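Thioredoxin-like protein (Parabacteroides distasonis, PDB 4FO5) is a thioredoxin-like member of the AhpC/TSA family, probably an oxidoreductase whose substrate is not established. Local coordinates at residues 36-41 with 68-73. Numbering follows the deposited sequence. Where two conformers were deposited one is given.
Sequences LLNFWA and MCSISM
W40 holds CG between its backbone N and carbonyl carbon (chi1 69°), which swings the indole across to the strand of S72. S72 CA sits over the face of the five-membered ring, 4.0 Å from its centroid, in a CH-pi contact. S72 CB lies over the same ring system nearer the rim, 3.7 Å from W40 CZ2. With an alanine here, S72 CA and CB would probably lose the ring they pack on, and a gap is likely to open toward S47 and N51 of helix 45-58.

On the other face of the sheet, F39 has CG anti to the carbonyl carbon (chi1 -64°), and its ring reaches two partners. The selenomethionine M73 bends at chi2 and brings CE to the ring edge, 3.3 Å from F39 CD1. I71 runs alongside F39, and its CD1 also meets L37 CD1 at 3.7 Å. On the W40 face, CE of selenomethionine M68 touches both L36 CD2 and N38 CB; the pair M68 CE and L36 CD2 is tight at 3.5 Å.

Five backbone bonds join the parallel strands, alternating in direction. The bond from I71 N to N38 O is 2.7 Å and nearly straight at 170°. The last, M73 N to W40 O, extends the pairing just past the end of strand 66-72.

The two strands are the parallel pair of a beta-alpha-beta unit, joined through helix 45-58, in a thioredoxin-like fold. Helix 45-58 covers the W40 face, where N51 OD1 hydrogen-bonds S70 OG in one conformer of S70. Y109 and L111 lie against the F39 face. Strands 117-120 and 94-96 flank the pair within the sheet.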
ATOM      1  N   LEU A  36       5.548  -1.486   0.376  1.00 27.28           N
ATOM      2  CA  LEU A  36       4.835  -0.246   0.569  1.00 26.43           C
ATOM      3  C   LEU A  36       3.360  -0.579   0.306  1.00 29.67           C
ATOM      4  O   LEU A  36       2.956  -0.781  -0.852  1.00 27.27           O
ATOM      5  CB  LEU A  36       5.348   0.902  -0.327  1.00 26.70           C
ATOM      6  CG  LEU A  36       4.553   2.223  -0.167  1.00 32.41           C
ATOM      7  CD1 LEU A  36       4.702   2.800   1.238  1.00 31.94           C
ATOM      8  CD2 LEU A  36       4.972   3.220  -1.187  1.00 36.60           C
ATOM      9  N   LEU A  37       2.591  -0.697   1.400  1.00 25.56           N
ATOM     10  CA  LEU A  37       1.159  -0.955   1.354  1.00 26.23           C
ATOM     11  C   LEU A  37       0.442   0.376   1.352  1.00 30.94           C
ATOM     12  O   LEU A  37       0.601   1.125   2.298  1.00 31.89           O
ATOM     13  CB  LEU A  37       0.724  -1.817   2.551  1.00 25.93           C
ATOM     14  CG  LEU A  37      -0.762  -2.074   2.680  1.00 29.89           C
ATOM     15  CD1 LEU A  37      -1.265  -2.932   1.513  1.00 30.74           C
ATOM     16  CD2 LEU A  37      -1.045  -2.794   3.966  1.00 29.97           C
ATOM     17  N   ASN A  38      -0.304   0.694   0.290  1.00 27.03           N
ATOM     18  CA  ASN A  38      -0.991   1.963   0.218  1.00 28.17           C
ATOM     19  C   ASN A  38      -2.484   1.804  -0.102  1.00 32.71           C
ATOM     20  O   ASN A  38      -2.848   1.035  -0.975  1.00 35.22           O
ATOM     21  CB  ASN A  38      -0.315   2.862  -0.807  1.00 28.52           C
ATOM     22  CG  ASN A  38      -0.904   4.228  -0.834  1.00 39.00           C
ATOM     23  OD1 ASN A  38      -0.857   4.955   0.149  1.00 35.11           O
ATOM     24  ND2 ASN A  38      -1.463   4.613  -1.972  1.00 31.91           N
ATOM     25  N   PHE A  39      -3.340   2.503   0.644  1.00 26.90           N
ATOM     26  CA  PHE A  39      -4.787   2.503   0.439  1.00 26.56           C
ATOM     27  C   PHE A  39      -5.190   3.822  -0.121  1.00 31.37           C
ATOM     28  O   PHE A  39      -4.750   4.867   0.367  1.00 30.90           O
ATOM     29  CB  PHE A  39      -5.540   2.221   1.754  1.00 29.32           C
ATOM     30  CG  PHE A  39      -5.262   0.838   2.292  1.00 29.72           C
ATOM     31  CD1 PHE A  39      -5.954  -0.263   1.807  1.00 31.48           C
ATOM     32  CD2 PHE A  39      -4.246   0.625   3.217  1.00 30.50           C
ATOM     33  CE1 PHE A  39      -5.694  -1.548   2.301  1.00 33.52           C
ATOM     34  CE2 PHE A  39      -3.995  -0.652   3.720  1.00 33.00           C
ATOM     35  CZ  PHE A  39      -4.713  -1.730   3.252  1.00 32.39           C
ATOM     36  N   TRP A  40      -6.041   3.790  -1.142  1.00 29.86           N
ATOM     37  CA  TRP A  40      -6.542   4.982  -1.804  1.00 31.25           C
ATOM     38  C   TRP A  40      -7.880   4.673  -2.474  1.00 36.93           C
ATOM     39  O   TRP A  40      -8.294   3.519  -2.527  1.00 36.23           O
ATOM     40  CB  TRP A  40      -5.514   5.494  -2.854  1.00 29.01           C
ATOM     41  CG  TRP A  40      -5.378   4.574  -4.031  1.00 29.34           C
ATOM     42  CD1 TRP A  40      -4.761   3.362  -4.051  1.00 30.70           C
ATOM     43  CD2 TRP A  40      -5.958   4.752  -5.332  1.00 30.73           C
ATOM     44  NE1 TRP A  40      -4.885   2.787  -5.291  1.00 30.78           N
ATOM     45  CE2 TRP A  40      -5.629   3.612  -6.095  1.00 33.48           C
ATOM     46  CE3 TRP A  40      -6.729   5.764  -5.924  1.00 33.76           C
ATOM     47  CZ2 TRP A  40      -6.043   3.451  -7.427  1.00 34.27           C
ATOM     48  CZ3 TRP A  40      -7.145   5.599  -7.244  1.00 36.27           C
ATOM     49  CH2 TRP A  40      -6.789   4.463  -7.982  1.00 36.31           C
ATOM     50  N   ALA A  41      -8.535   5.703  -3.002  1.00 34.78           N
ATOM     51  CA  ALA A  41      -9.773   5.596  -3.775  1.00 37.51           C
ATOM     52  C   ALA A  41      -9.894   6.823  -4.654  1.00 43.33           C
ATOM     53  O   ALA A  41      -9.478   7.905  -4.234  1.00 41.90           O
ATOM     54  CB  ALA A  41     -10.984   5.471  -2.861  1.00 40.43           C
HETATM   55  N   MSE A  68       5.574  -2.362  -4.323  1.00 32.69           N
HETATM   56  CA  MSE A  68       4.453  -1.503  -4.027  1.00 32.40           C
HETATM   57  C   MSE A  68       3.182  -2.318  -4.140  1.00 33.39           C
HETATM   58  O   MSE A  68       2.965  -2.988  -5.140  1.00 33.02           O
HETATM   59  CB  MSE A  68       4.427  -0.322  -4.983  1.00 35.97           C
HETATM   60  CG  MSE A  68       3.089   0.360  -5.018  1.00 44.36           C
HETATM   61 SE   MSE A  68       3.341   2.210  -4.793  0.75 52.65          SE
HETATM   62  CE  MSE A  68       2.283   2.517  -3.275  1.00 49.03           C
ATOM     63  N   CYS A  69       2.327  -2.196  -3.155  1.00 29.56           N
ATOM     64  CA  CYS A  69       1.026  -2.824  -3.119  1.00 30.31           C
ATOM     65  C   CYS A  69      -0.012  -1.734  -2.861  1.00 32.27           C
ATOM     66  O   CYS A  69      -0.227  -1.356  -1.717  1.00 31.47           O
ATOM     67  CB  CYS A  69       0.988  -3.907  -2.054  1.00 31.55           C
ATOM     68  SG  CYS A  69      -0.572  -4.809  -2.018  1.00 38.00           S
ATOM     69  N   SER A  70      -0.598  -1.185  -3.931  1.00 28.50           N
ATOM     70  CA  SER A  70      -1.597  -0.108  -3.858  0.50 28.28           C
ATOM     71  C   SER A  70      -2.965  -0.702  -3.978  1.00 33.36           C
ATOM     72  O   SER A  70      -3.251  -1.339  -4.981  1.00 36.14           O
ATOM     73  CB  SER A  70      -1.398   0.904  -4.983  0.50 32.11           C
ATOM     74  OG  SER A  70      -0.260   1.721  -4.821  0.50 38.78           O
ATOM     75  N   ILE A  71      -3.817  -0.525  -2.979  1.00 28.45           N
ATOM     76  CA  ILE A  71      -5.151  -1.119  -3.044  1.00 27.82           C
ATOM     77  C   ILE A  71      -6.217  -0.041  -3.129  1.00 32.12           C
ATOM     78  O   ILE A  71      -6.335   0.758  -2.209  1.00 31.66           O
ATOM     79  CB  ILE A  71      -5.400  -2.045  -1.832  1.00 30.66           C
ATOM     80  CG1 ILE A  71      -4.268  -3.085  -1.681  1.00 29.36           C
ATOM     81  CG2 ILE A  71      -6.790  -2.708  -1.957  1.00 32.04           C
ATOM     82  CD1 ILE A  71      -4.300  -3.946  -0.374  1.00 35.21           C
ATOM     83  N   SER A  72      -6.984  -0.021  -4.239  1.00 30.43           N
ATOM     84  CA  SER A  72      -8.092   0.907  -4.436  1.00 31.73           C
ATOM     85  C   SER A  72      -9.308   0.377  -3.703  1.00 39.15           C
ATOM     86  O   SER A  72      -9.631  -0.823  -3.806  1.00 39.35           O
ATOM     87  CB  SER A  72      -8.398   1.078  -5.922  1.00 36.03           C
ATOM     88  OG  SER A  72      -9.709   1.575  -6.139  1.00 46.14           O
HETATM   89  N   MSE A  73     -10.002   1.281  -2.990  1.00 37.40           N
HETATM   90  CA  MSE A  73     -11.201   0.968  -2.212  1.00 39.15           C
HETATM   91  C   MSE A  73     -12.478   1.457  -2.926  1.00 48.31           C
HETATM   92  O   MSE A  73     -13.556   1.482  -2.324  1.00 50.80           O
HETATM   93  CB  MSE A  73     -11.087   1.534  -0.786  1.00 40.82           C
HETATM   94  CG  MSE A  73      -9.965   0.897   0.014  1.00 45.96           C
HETATM   95 SE   MSE A  73     -10.381  -0.986   0.332  0.75 55.59          SE
HETATM   96  CE  MSE A  73      -8.765  -1.590   0.631  1.00 49.61           C
TER